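PDB 2IA2: putative Transcriptional Regulator from Rhodococcus sp., which probably binds DNA through an N-terminal helix-turn-helix domain and regulates transcription in answer to a small molecule sensed by its C-terminal domain, as other IclR-family regulators do. Local coordinates for residues L90-V95 with Q258-V263; Q97-K102 with T254-D259; A225-S230 with P247-T252. All blocks are in the same frame, centred on the assembly; numbering follows the deposited sequence.

Interaction 1 of 3, residues L90-V95 with Q258-V263; sequences LSLPEV and QDLATV
Asp259 lays its CB against CG1 of Val95, 3.6 Å away, while its carboxylate turns to a water: the water donates to OD2 and to the carbonyl oxygen of Val95, a bridge from side chain to backbone. The stronger partner of OD2 is His99, one turn beyond Val95 on helix 92-107.

Leu260 comes next. Its CG lies anti to the backbone N (chi1 -161°), which swings both methyls over Leu92; Leu92 CD1 meets CD1 and CD2 of Leu260 at 4.0 Å each, the two side chains crossing at a slant. Leu260 CD1 also brushes Val95 CG2.

One turn later Val263 closes the contact with both branches. CG2 meets Val95 CG2 tip to tip at 3.8 Å, and CG1 rests on the carbonyl oxygen of Leu90 at 3.7 Å. Cut back to an alanine here, the side chain would probably lose its CG1 contact with Leu90 O and open a gap beside Val95 CG2.

On the facing segment, Ser91 and Glu94 form a capping box at the start of helix 92-107: Ser91 N donates to Glu94 OE1 at 2.8 Å, and the return bond from Glu94 N to Ser91 OG is weak. Leu92 touches Ala225 and Leu260 touches Val224 of strand 223-232. Pro77 of the second subunit packs on Leu90 and Asp259, and Leu80 of that subunit on Val263.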
ATOM      1  N   LEU A  90      -1.441  -4.453  -2.287  1.00 24.98           N
ATOM      2  CA  LEU A  90      -2.604  -5.294  -2.008  1.00 24.17           C
ATOM      3  C   LEU A  90      -3.929  -4.624  -2.374  1.00 23.17           C
ATOM      4  O   LEU A  90      -4.156  -3.453  -2.064  1.00 22.22           O
ATOM      5  CB  LEU A  90      -2.663  -5.695  -0.501  1.00 23.61           C
ATOM      6  CG  LEU A  90      -1.510  -6.514   0.060  1.00 25.93           C
ATOM      7  CD1 LEU A  90      -1.598  -6.795   1.586  1.00 24.33           C
ATOM      8  CD2 LEU A  90      -1.372  -7.818  -0.723  1.00 29.27           C
ATOM      9  N   SER A  91      -4.817  -5.375  -3.019  1.00 23.13           N
ATOM     10  CA  SER A  91      -6.122  -4.835  -3.391  1.00 24.92           C
ATOM     11  C   SER A  91      -7.033  -4.842  -2.166  1.00 25.04           C
ATOM     12  O   SER A  91      -6.757  -5.495  -1.141  1.00 24.39           O
ATOM     13  CB  SER A  91      -6.730  -5.689  -4.544  1.00 25.00           C
ATOM     14  OG  SER A  91      -6.869  -6.976  -4.052  1.00 25.75           O
ATOM     15  N   LEU A  92      -8.143  -4.144  -2.253  1.00 26.16           N
ATOM     16  CA  LEU A  92      -9.116  -4.301  -1.190  1.00 26.63           C
ATOM     17  C   LEU A  92      -9.525  -5.767  -0.889  1.00 26.09           C
ATOM     18  O   LEU A  92      -9.605  -6.138   0.280  1.00 25.56           O
ATOM     19  CB  LEU A  92     -10.324  -3.388  -1.411  1.00 27.68           C
ATOM     20  CG  LEU A  92     -11.593  -3.802  -0.644  1.00 28.84           C
ATOM     21  CD1 LEU A  92     -11.530  -3.249   0.763  1.00 34.33           C
ATOM     22  CD2 LEU A  92     -12.876  -3.315  -1.367  1.00 31.23           C
ATOM     23  N   PRO A  93      -9.874  -6.585  -1.911  1.00 26.60           N
ATOM     24  CA  PRO A  93     -10.222  -7.972  -1.560  1.00 25.97           C
ATOM     25  C   PRO A  93      -9.095  -8.751  -0.850  1.00 26.18           C
ATOM     26  O   PRO A  93      -9.368  -9.548   0.032  1.00 26.16           O
ATOM     27  CB  PRO A  93     -10.504  -8.620  -2.939  1.00 26.78           C
ATOM     28  CG  PRO A  93     -10.889  -7.489  -3.811  1.00 27.19           C
ATOM     29  CD  PRO A  93     -10.085  -6.321  -3.353  1.00 27.50           C
ATOM     30  N   GLU A  94      -7.846  -8.546  -1.251  1.00 24.89           N
ATOM     31  CA  GLU A  94      -6.706  -9.235  -0.637  1.00 25.85           C
ATOM     32  C   GLU A  94      -6.512  -8.723   0.805  1.00 24.90           C
ATOM     33  O   GLU A  94      -6.114  -9.490   1.675  1.00 25.72           O
ATOM     34  CB  GLU A  94      -5.432  -8.968  -1.437  1.00 25.00           C
ATOM     35  CG  GLU A  94      -5.456  -9.591  -2.816  1.00 27.06           C
ATOM     36  CD  GLU A  94      -4.314  -9.090  -3.744  1.00 30.53           C
ATOM     37  OE1 GLU A  94      -3.867  -7.925  -3.684  1.00 31.09           O
ATOM     38  OE2 GLU A  94      -3.926  -9.868  -4.609  1.00 38.03           O
ATOM     39  N   VAL A  95      -6.774  -7.442   1.056  1.00 23.17           N
ATOM     40  CA  VAL A  95      -6.672  -6.915   2.420  1.00 22.80           C
ATOM     41  C   VAL A  95      -7.791  -7.527   3.310  1.00 23.89           C
ATOM     42  O   VAL A  95      -7.531  -8.031   4.423  1.00 25.29           O
ATOM     43  CB  VAL A  95      -6.710  -5.382   2.445  1.00 23.06           C
ATOM     44  CG1 VAL A  95      -6.956  -4.868   3.885  1.00 20.62           C
ATOM     45  CG2 VAL A  95      -5.378  -4.759   1.813  1.00 23.37           C
ATOM     46  N   GLN A 258      -8.113  -0.449   9.001  1.00 24.70           N
ATOM     47  CA  GLN A 258      -6.809  -0.073   9.500  1.00 25.98           C
ATOM     48  C   GLN A 258      -5.766  -0.630   8.543  1.00 25.18           C
ATOM     49  O   GLN A 258      -4.826   0.054   8.221  1.00 24.22           O
ATOM     50  CB  GLN A 258      -6.551  -0.635  10.882  1.00 25.14           C
ATOM     51  CG  GLN A 258      -7.378   0.024  11.941  1.00 34.66           C
ATOM     52  CD  GLN A 258      -6.947  -0.378  13.324  1.00 42.55           C
ATOM     53  OE1 GLN A 258      -5.987  -1.157  13.505  1.00 46.01           O
ATOM     54  NE2 GLN A 258      -7.635   0.153  14.315  1.00 45.08           N
ATOM     55  N   ASP A 259      -5.955  -1.865   8.074  1.00 24.80           N
ATOM     56  CA  ASP A 259      -5.004  -2.478   7.120  1.00 24.87           C
ATOM     57  C   ASP A 259      -5.025  -1.752   5.786  1.00 24.43           C
ATOM     58  O   ASP A 259      -4.013  -1.605   5.094  1.00 24.07           O
ATOM     59  CB  ASP A 259      -5.318  -3.992   6.911  1.00 25.29           C
ATOM     60  CG  ASP A 259      -4.634  -4.887   7.958  1.00 27.60           C
ATOM     61  OD1 ASP A 259      -3.868  -4.351   8.794  1.00 28.09           O
ATOM     62  OD2 ASP A 259      -4.807  -6.114   7.900  1.00 27.39           O
ATOM     63  N   LEU A 260      -6.198  -1.335   5.392  1.00 25.81           N
ATOM     64  CA  LEU A 260      -6.335  -0.712   4.090  1.00 28.63           C
ATOM     65  C   LEU A 260      -5.607   0.616   4.146  1.00 28.05           C
ATOM     66  O   LEU A 260      -4.964   1.015   3.194  1.00 29.18           O
ATOM     67  CB  LEU A 260      -7.805  -0.512   3.781  1.00 28.25           C
ATOM     68  CG  LEU A 260      -8.345  -0.277   2.376  1.00 32.71           C
ATOM     69  CD1 LEU A 260      -8.029  -1.445   1.384  1.00 31.68           C
ATOM     70  CD2 LEU A 260      -9.888  -0.125   2.588  1.00 32.36           C
ATOM     71  N   ALA A 261      -5.696   1.291   5.278  1.00 27.79           N
ATOM     72  CA  ALA A 261      -5.042   2.573   5.423  1.00 28.46           C
ATOM     73  C   ALA A 261      -3.534   2.392   5.376  1.00 28.18           C
ATOM     74  O   ALA A 261      -2.862   3.181   4.740  1.00 29.37           O
ATOM     75  CB  ALA A 261      -5.479   3.314   6.751  1.00 28.18           C
ATOM     76  N   THR A 262      -3.017   1.363   6.045  1.00 26.80           N
ATOM     77  CA  THR A 262      -1.577   1.105   6.080  1.00 26.68           C
ATOM     78  C   THR A 262      -1.005   0.785   4.690  1.00 26.73           C
ATOM     79  O   THR A 262       0.091   1.237   4.312  1.00 26.72           O
ATOM     80  CB  THR A 262      -1.285  -0.066   7.047  1.00 27.15           C
ATOM     81  OG1 THR A 262      -1.840   0.257   8.332  1.00 27.82           O
ATOM     82  CG2 THR A 262       0.204  -0.364   7.197  1.00 26.90           C
ATOM     83  N   VAL A 263      -1.750  -0.020   3.953  1.00 25.52           N
ATOM     84  CA  VAL A 263      -1.382  -0.459   2.643  1.00 26.38           C
ATOM     85  C   VAL A 263      -1.305   0.738   1.705  1.00 28.73           C
ATOM     86  O   VAL A 263      -0.364   0.855   0.909  1.00 29.70           O
ATOM     87  CB  VAL A 263      -2.420  -1.529   2.111  1.00 25.06           C
ATOM     88  CG1 VAL A 263      -2.263  -1.737   0.619  1.00 25.06           C
ATOM     89  CG2 VAL A 263      -2.244  -2.863   2.891  1.00 20.19           C
TER
HETATM   90  O   HOH W   1      -4.922  -7.774   5.568  1.00 28.72           O

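Interaction 2 of 3, residues Q97-K102 with T254-D259; sequences QPHLEK and TDIEQD
His99 NE2 donates to Asp259 OD2 at 2.7 Å, with an N-H...O angle of 159°. The oxygen lies in the plane of the imidazole, but the ring nitrogen stands above the carboxylate plane; ring and carboxylate planes are 51° apart. His99 CG is anti to its own carbonyl carbon, beside the backbone N (chi1 -63°), which brings the ring across to Asp259. On the far side of the ring a water 3.0 Å from His99 ND1 donates to Asp255 OD2. The imidazole is thus held at both nitrogens, directly by Asp259 and through a water by Asp255.

One face of the ring looks onto the backbone between Asp255 and Ile256, and Asp255 CB sits 3.7 Å from His99 ND1. Ile256 runs alongside His99 in the opposing sense, its CG1 lying 3.6 Å from His99 CB. Leu100 CD2 reaches Ile256 CD1 more loosely, at 4.3 Å.

Segments 97-102 and 254-259 run nearly antiparallel, their axes 9.8 Å apart, and the polar pairings give way to aliphatic packing toward the sheet. There Leu100 rests on Val127 of strand 120-127 and Ile256 on Ile216 of strand 209-217.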
ATOM      1  N   GLN A  97      -9.726 -10.385   2.761  1.00 25.19           N
ATOM      2  CA  GLN A  97      -9.775 -11.859   2.907  1.00 25.93           C
ATOM      3  C   GLN A  97      -9.384 -12.459   4.278  1.00 26.41           C
ATOM      4  O   GLN A  97     -10.188 -13.161   4.868  1.00 27.08           O
ATOM      5  CB  GLN A  97      -9.088 -12.592   1.725  1.00 27.12           C
ATOM      6  CG  GLN A  97      -9.549 -14.057   1.527  1.00 28.17           C
ATOM      7  CD  GLN A  97     -11.047 -14.159   1.175  1.00 30.78           C
ATOM      8  OE1 GLN A  97     -11.589 -13.325   0.456  1.00 32.06           O
ATOM      9  NE2 GLN A  97     -11.687 -15.188   1.647  1.00 30.70           N
ATOM     10  N   PRO A  98      -8.149 -12.221   4.777  1.00 26.91           N
ATOM     11  CA  PRO A  98      -7.807 -12.874   6.042  1.00 27.47           C
ATOM     12  C   PRO A  98      -8.744 -12.446   7.193  1.00 27.19           C
ATOM     13  O   PRO A  98      -8.975 -13.217   8.111  1.00 28.48           O
ATOM     14  CB  PRO A  98      -6.355 -12.445   6.320  1.00 28.33           C
ATOM     15  CG  PRO A  98      -5.954 -11.522   5.241  1.00 28.86           C
ATOM     16  CD  PRO A  98      -7.046 -11.391   4.227  1.00 27.60           C
ATOM     17  N   HIS A  99      -9.303 -11.260   7.106  1.00 25.80           N
ATOM     18  CA  HIS A  99     -10.182 -10.774   8.125  1.00 24.93           C
ATOM     19  C   HIS A  99     -11.548 -11.423   8.024  1.00 24.06           C
ATOM     20  O   HIS A  99     -12.112 -11.754   8.997  1.00 25.12           O
ATOM     21  CB  HIS A  99     -10.286  -9.260   8.085  1.00 24.41           C
ATOM     22  CG  HIS A  99      -8.996  -8.562   8.346  1.00 24.75           C
ATOM     23  ND1 HIS A  99      -8.367  -8.591   9.558  1.00 26.92           N
ATOM     24  CD2 HIS A  99      -8.207  -7.838   7.539  1.00 22.80           C
ATOM     25  CE1 HIS A  99      -7.248  -7.912   9.490  1.00 22.47           C
ATOM     26  NE2 HIS A  99      -7.130  -7.442   8.271  1.00 26.59           N
ATOM     27  N   LEU A 100     -12.022 -11.641   6.820  1.00 22.60           N
ATOM     28  CA  LEU A 100     -13.250 -12.443   6.609  1.00 24.20           C
ATOM     29  C   LEU A 100     -13.072 -13.847   7.089  1.00 24.24           C
ATOM     30  O   LEU A 100     -13.998 -14.422   7.674  1.00 23.90           O
ATOM     31  CB  LEU A 100     -13.656 -12.478   5.134  1.00 22.86           C
ATOM     32  CG  LEU A 100     -14.031 -11.105   4.565  1.00 24.51           C
ATOM     33  CD1 LEU A 100     -14.578 -11.299   3.121  1.00 19.23           C
ATOM     34  CD2 LEU A 100     -14.986 -10.301   5.469  1.00 19.30           C
ATOM     35  N   GLU A 101     -11.881 -14.417   6.843  1.00 25.01           N
ATOM     36  CA  GLU A 101     -11.649 -15.801   7.237  1.00 27.68           C
ATOM     37  C   GLU A 101     -11.725 -15.921   8.740  1.00 27.80           C
ATOM     38  O   GLU A 101     -12.369 -16.837   9.229  1.00 29.90           O
ATOM     39  CB  GLU A 101     -10.311 -16.364   6.768  1.00 28.21           C
ATOM     40  CG  GLU A 101     -10.190 -16.574   5.272  1.00 33.40           C
ATOM     41  CD  GLU A 101     -11.017 -17.762   4.729  1.00 39.83           C
ATOM     42  OE1 GLU A 101     -11.453 -18.704   5.480  1.00 40.24           O
ATOM     43  OE2 GLU A 101     -11.233 -17.729   3.497  1.00 42.12           O
ATOM     44  N   LYS A 102     -11.098 -15.000   9.474  1.00 28.55           N
ATOM     45  CA  LYS A 102     -11.167 -14.987  10.947  1.00 30.15           C
ATOM     46  C   LYS A 102     -12.591 -14.791  11.440  1.00 28.72           C
ATOM     47  O   LYS A 102     -13.020 -15.500  12.334  1.00 29.83           O
ATOM     48  CB  LYS A 102     -10.212 -13.955  11.588  1.00 30.03           C
ATOM     49  CG  LYS A 102      -8.724 -14.240  11.246  1.00 35.34           C
ATOM     50  CD  LYS A 102      -7.660 -13.174  11.711  1.00 35.21           C
ATOM     51  CE  LYS A 102      -6.365 -13.150  10.777  1.00 42.07           C
ATOM     52  NZ  LYS A 102      -6.140 -11.849   9.882  1.00 48.42           N
ATOM     53  N   THR A 254     -13.346  -2.522  11.360  1.00 24.71           N
ATOM     54  CA  THR A 254     -12.267  -1.648  11.778  1.00 25.64           C
ATOM     55  C   THR A 254     -10.851  -2.249  11.489  1.00 26.29           C
ATOM     56  O   THR A 254      -9.919  -1.561  11.030  1.00 25.62           O
ATOM     57  CB  THR A 254     -12.443  -1.219  13.268  1.00 26.50           C
ATOM     58  OG1 THR A 254     -12.190  -2.323  14.132  1.00 34.02           O
ATOM     59  CG2 THR A 254     -13.831  -0.766  13.556  1.00 28.05           C
ATOM     60  N   ASP A 255     -10.693  -3.543  11.726  1.00 26.56           N
ATOM     61  CA  ASP A 255      -9.459  -4.225  11.323  1.00 26.04           C
ATOM     62  C   ASP A 255      -9.150  -4.086   9.832  1.00 25.02           C
ATOM     63  O   ASP A 255      -7.996  -3.939   9.468  1.00 22.73           O
ATOM     64  CB  ASP A 255      -9.550  -5.732  11.604  1.00 26.46           C
ATOM     65  CG  ASP A 255      -9.620  -6.053  13.091  1.00 28.78           C
ATOM     66  OD1 ASP A 255      -9.326  -5.163  13.921  1.00 29.56           O
ATOM     67  OD2 ASP A 255      -9.938  -7.211  13.416  1.00 33.08           O
ATOM     68  N   ILE A 256     -10.170  -4.211   8.984  1.00 24.01           N
ATOM     69  CA  ILE A 256      -9.991  -4.095   7.531  1.00 23.34           C
ATOM     70  C   ILE A 256      -9.624  -2.636   7.152  1.00 24.31           C
ATOM     71  O   ILE A 256      -8.659  -2.396   6.399  1.00 24.48           O
ATOM     72  CB  ILE A 256     -11.271  -4.605   6.726  1.00 23.53           C
ATOM     73  CG1 ILE A 256     -11.441  -6.114   6.890  1.00 20.95           C
ATOM     74  CG2 ILE A 256     -11.178  -4.284   5.205  1.00 23.05           C
ATOM     75  CD1 ILE A 256     -12.737  -6.702   6.258  1.00 21.42           C
ATOM     76  N   GLU A 257     -10.347  -1.681   7.723  1.00 25.10           N
ATOM     77  CA  GLU A 257     -10.033  -0.245   7.579  1.00 26.41           C
ATOM     78  C   GLU A 257      -8.592   0.086   7.891  1.00 24.82           C
ATOM     79  O   GLU A 257      -7.962   0.837   7.165  1.00 24.43           O
ATOM     80  CB  GLU A 257     -10.862   0.596   8.557  1.00 26.69           C
ATOM     81  CG  GLU A 257     -12.236   0.745   8.055  1.00 30.74           C
ATOM     82  CD  GLU A 257     -13.097   1.640   8.956  1.00 33.29           C
ATOM     83  OE1 GLU A 257     -12.695   1.919  10.109  1.00 35.98           O
ATOM     84  OE2 GLU A 257     -14.178   2.038   8.501  1.00 30.68           O
ATOM     85  N   GLN A 258      -8.113  -0.449   9.001  1.00 24.70           N
ATOM     86  CA  GLN A 258      -6.809  -0.073   9.500  1.00 25.98           C
ATOM     87  C   GLN A 258      -5.766  -0.630   8.543  1.00 25.18           C
ATOM     88  O   GLN A 258      -4.826   0.054   8.221  1.00 24.22           O
ATOM     89  CB  GLN A 258      -6.551  -0.635  10.882  1.00 25.14           C
ATOM     90  CG  GLN A 258      -7.378   0.024  11.941  1.00 34.66           C
ATOM     91  CD  GLN A 258      -6.947  -0.378  13.324  1.00 42.55           C
ATOM     92  OE1 GLN A 258      -5.987  -1.157  13.505  1.00 46.01           O
ATOM     93  NE2 GLN A 258      -7.635   0.153  14.315  1.00 45.08           N
ATOM     94  N   ASP A 259      -5.955  -1.865   8.074  1.00 24.80           N
ATOM     95  CA  ASP A 259      -5.004  -2.478   7.120  1.00 24.87           C
ATOM     96  C   ASP A 259      -5.025  -1.752   5.786  1.00 24.43           C
ATOM     97  O   ASP A 259      -4.013  -1.605   5.094  1.00 24.07           O
ATOM     98  CB  ASP A 259      -5.318  -3.992   6.911  1.00 25.29           C
ATOM     99  CG  ASP A 259      -4.634  -4.887   7.958  1.00 27.60           C
ATOM    100  OD1 ASP A 259      -3.868  -4.351   8.794  1.00 28.09           O
ATOM    101  OD2 ASP A 259      -4.807  -6.114   7.900  1.00 27.39           O
TER
HETATM  102  O   HOH W   2      -9.688  -9.347  12.098  1.00 25.31           O

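Interaction 3 of 3, residues A225-S230 with P247-T252; sequences AAVNIS and PSLRVT
Leu249 is the side chain that reaches across to the strand, and Val227 and Ile229 point to meet it. These two alternate with Asn228, whose side chain leaves by the other face of the sheet, so the helix meets every second residue. Leu249 lies head to tail beside each of them, its CD1 branch against the strand. That branch does most of the touching: Leu249 CD1 sits 3.7 Å from the carbonyl oxygen of Val227 and 3.9 Å from Val227 CG1, with Val227 CG2 and the Asn228 carbonyl carbon at similar distances. The leucine CG is anti to the backbone N (chi1 175°), which carries CD1 across the strand backbone beside Val227.

Ile229 works from the other end of the leucine. Its CD1 comes within 3.8 Å of Leu249 CB, so Ile229 presses on the root of the side chain while Val227 holds its tip. One turn further along the helix, Thr252 CG2 approaches Val227 CG2 more loosely, at 4.3 Å.

The seam is buried and apolar. The directions of segments 225-230 and 247-252 are 153° apart, with axes 8.8 Å from each other. Met212 of strand 209-217 also touches Leu249, and Leu100 of helix 92-107 lies on Val227, while Met150 of helix 149-156 covers Asn228 on the far face. Helices packed on an antiparallel sheet in this way are characteristic of the GAF-like fold of IclR C-terminal domains, to which this region belongs by sequence.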
ATOM      1  N   ALA A 225     -16.318   0.607   1.079  1.00 25.26           N
ATOM      2  CA  ALA A 225     -16.780  -0.774   0.906  1.00 22.94           C
ATOM      3  C   ALA A 225     -17.707  -1.082   2.070  1.00 22.73           C
ATOM      4  O   ALA A 225     -17.823  -0.254   2.973  1.00 22.67           O
ATOM      5  CB  ALA A 225     -15.558  -1.753   0.890  1.00 20.54           C
ATOM      6  N   ALA A 226     -18.372  -2.236   2.055  1.00 21.33           N
ATOM      7  CA  ALA A 226     -19.096  -2.683   3.230  1.00 22.45           C
ATOM      8  C   ALA A 226     -18.731  -4.140   3.520  1.00 22.09           C
ATOM      9  O   ALA A 226     -18.436  -4.880   2.602  1.00 22.71           O
ATOM     10  CB  ALA A 226     -20.563  -2.571   2.994  1.00 22.94           C
ATOM     11  N   VAL A 227     -18.804  -4.562   4.775  1.00 22.03           N
ATOM     12  CA  VAL A 227     -18.570  -5.964   5.135  1.00 21.79           C
ATOM     13  C   VAL A 227     -19.875  -6.471   5.788  1.00 22.00           C
ATOM     14  O   VAL A 227     -20.520  -5.717   6.462  1.00 21.65           O
ATOM     15  CB  VAL A 227     -17.336  -6.083   6.095  1.00 22.46           C
ATOM     16  CG1 VAL A 227     -17.457  -5.102   7.306  1.00 23.27           C
ATOM     17  CG2 VAL A 227     -17.113  -7.529   6.551  1.00 20.01           C
ATOM     18  N   ASN A 228     -20.260  -7.725   5.553  1.00 22.52           N
ATOM     19  CA  ASN A 228     -21.459  -8.271   6.157  1.00 23.08           C
ATOM     20  C   ASN A 228     -21.250  -9.620   6.801  1.00 23.20           C
ATOM     21  O   ASN A 228     -20.185 -10.234   6.658  1.00 22.08           O
ATOM     22  CB  ASN A 228     -22.657  -8.284   5.151  1.00 24.05           C
ATOM     23  CG  ASN A 228     -22.780  -9.569   4.343  1.00 26.63           C
ATOM     24  OD1 ASN A 228     -21.918 -10.443   4.414  1.00 27.70           O
ATOM     25  ND2 ASN A 228     -23.876  -9.696   3.560  1.00 26.04           N
ATOM     26  N   ILE A 229     -22.264 -10.034   7.563  1.00 24.31           N
ATOM     27  CA  ILE A 229     -22.504 -11.427   7.916  1.00 24.88           C
ATOM     28  C   ILE A 229     -23.904 -11.697   7.359  1.00 25.80           C
ATOM     29  O   ILE A 229     -24.774 -10.868   7.501  1.00 26.52           O
ATOM     30  CB  ILE A 229     -22.547 -11.636   9.445  1.00 25.66           C
ATOM     31  CG1 ILE A 229     -21.175 -11.349  10.075  1.00 23.64           C
ATOM     32  CG2 ILE A 229     -23.023 -13.064   9.784  1.00 26.59           C
ATOM     33  CD1 ILE A 229     -21.206 -11.148  11.586  1.00 25.75           C
ATOM     34  N   SER A 230     -24.119 -12.841   6.717  1.00 27.36           N
ATOM     35  CA  SER A 230     -25.447 -13.177   6.223  1.00 29.19           C
ATOM     36  C   SER A 230     -25.861 -14.509   6.834  1.00 29.00           C
ATOM     37  O   SER A 230     -25.038 -15.438   6.950  1.00 28.36           O
ATOM     38  CB  SER A 230     -25.431 -13.277   4.681  1.00 30.10           C
ATOM     39  OG  SER A 230     -26.760 -13.283   4.147  1.00 35.28           O
ATOM     40  N   PRO A 247     -21.238  -7.332  17.248  1.00 28.59           N
ATOM     41  CA  PRO A 247     -19.965  -6.873  17.865  1.00 27.74           C
ATOM     42  C   PRO A 247     -18.718  -7.305  17.100  1.00 27.14           C
ATOM     43  O   PRO A 247     -17.806  -6.514  16.917  1.00 27.37           O
ATOM     44  CB  PRO A 247     -19.990  -7.543  19.257  1.00 28.97           C
ATOM     45  CG  PRO A 247     -21.496  -7.632  19.562  1.00 28.79           C
ATOM     46  CD  PRO A 247     -22.085  -8.049  18.238  1.00 28.65           C
ATOM     47  N   SER A 248     -18.684  -8.556  16.662  1.00 27.73           N
ATOM     48  CA  SER A 248     -17.551  -9.058  15.887  1.00 28.46           C
ATOM     49  C   SER A 248     -17.485  -8.410  14.524  1.00 26.79           C
ATOM     50  O   SER A 248     -16.421  -8.067  14.076  1.00 26.60           O
ATOM     51  CB  SER A 248     -17.648 -10.588  15.749  1.00 28.12           C
ATOM     52  OG  SER A 248     -17.543 -11.150  17.024  1.00 28.75           O
ATOM     53  N   LEU A 249     -18.640  -8.258  13.869  1.00 26.66           N
ATOM     54  CA  LEU A 249     -18.715  -7.570  12.571  1.00 25.38           C
ATOM     55  C   LEU A 249     -18.086  -6.147  12.658  1.00 24.90           C
ATOM     56  O   LEU A 249     -17.303  -5.746  11.800  1.00 23.02           O
ATOM     57  CB  LEU A 249     -20.175  -7.541  12.100  1.00 25.18           C
ATOM     58  CG  LEU A 249     -20.399  -6.726  10.807  1.00 27.85           C
ATOM     59  CD1 LEU A 249     -19.671  -7.348   9.658  1.00 27.75           C
ATOM     60  CD2 LEU A 249     -21.853  -6.608  10.492  1.00 30.50           C
ATOM     61  N   ARG A 250     -18.384  -5.402  13.733  1.00 26.15           N
ATOM     62  CA  ARG A 250     -17.805  -4.066  13.926  1.00 26.93           C
ATOM     63  C   ARG A 250     -16.300  -4.084  14.022  1.00 26.27           C
ATOM     64  O   ARG A 250     -15.599  -3.229  13.435  1.00 27.30           O
ATOM     65  CB  ARG A 250     -18.410  -3.366  15.164  1.00 26.20           C
ATOM     66  CG  ARG A 250     -19.754  -2.721  14.906  1.00 27.28           C
ATOM     67  CD  ARG A 250     -20.205  -1.999  16.208  1.00 30.68           C
ATOM     68  NE  ARG A 250     -21.621  -1.627  16.227  1.00 30.57           N
ATOM     69  CZ  ARG A 250     -22.085  -0.482  15.719  1.00 34.57           C
ATOM     70  NH1 ARG A 250     -21.252   0.395  15.136  1.00 31.82           N
ATOM     71  NH2 ARG A 250     -23.386  -0.218  15.764  1.00 35.56           N
ATOM     72  N   VAL A 251     -15.782  -5.062  14.763  1.00 27.53           N
ATOM     73  CA  VAL A 251     -14.339  -5.188  14.949  1.00 26.45           C
ATOM     74  C   VAL A 251     -13.658  -5.580  13.630  1.00 25.76           C
ATOM     75  O   VAL A 251     -12.597  -5.081  13.318  1.00 26.52           O
ATOM     76  CB  VAL A 251     -13.994  -6.144  16.117  1.00 27.48           C
ATOM     77  CG1 VAL A 251     -12.498  -6.359  16.206  1.00 28.20           C
ATOM     78  CG2 VAL A 251     -14.485  -5.538  17.493  1.00 27.78           C
ATOM     79  N   THR A 252     -14.293  -6.440  12.838  1.00 23.90           N
ATOM     80  CA  THR A 252     -13.738  -6.850  11.563  1.00 22.68           C
ATOM     81  C   THR A 252     -13.665  -5.659  10.630  1.00 21.93           C
ATOM     82  O   THR A 252     -12.666  -5.465   9.986  1.00 23.58           O
ATOM     83  CB  THR A 252     -14.614  -7.995  10.957  1.00 22.33           C
ATOM     84  OG1 THR A 252     -14.504  -9.119  11.819  1.00 23.28           O
ATOM     85  CG2 THR A 252     -14.136  -8.401   9.561  1.00 21.72           C
TER

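In the fold
Helix 246-264 takes part in all three contacts. Interactions 1 and 2 pair it with successive parts of helix 92-107, their centres 8 Å apart, and share Gln258 and Asp259; interaction 3 sets its earlier turns on strand 223-232 of the six-stranded sheet, with its centre 9 Å from that of interaction 2 and 16 Å from that of interaction 1. Along the chain, interaction 3 is nested within the loops closed by the other two. Interactions 2 and 3 also touch directly, where the carbonyl oxygen of His99 packs on Thr252 CG2. The result is a two-helix layer on one sheet face, joining helix 92-107 with the last helix of the chain, and interaction 1 borders the second subunit.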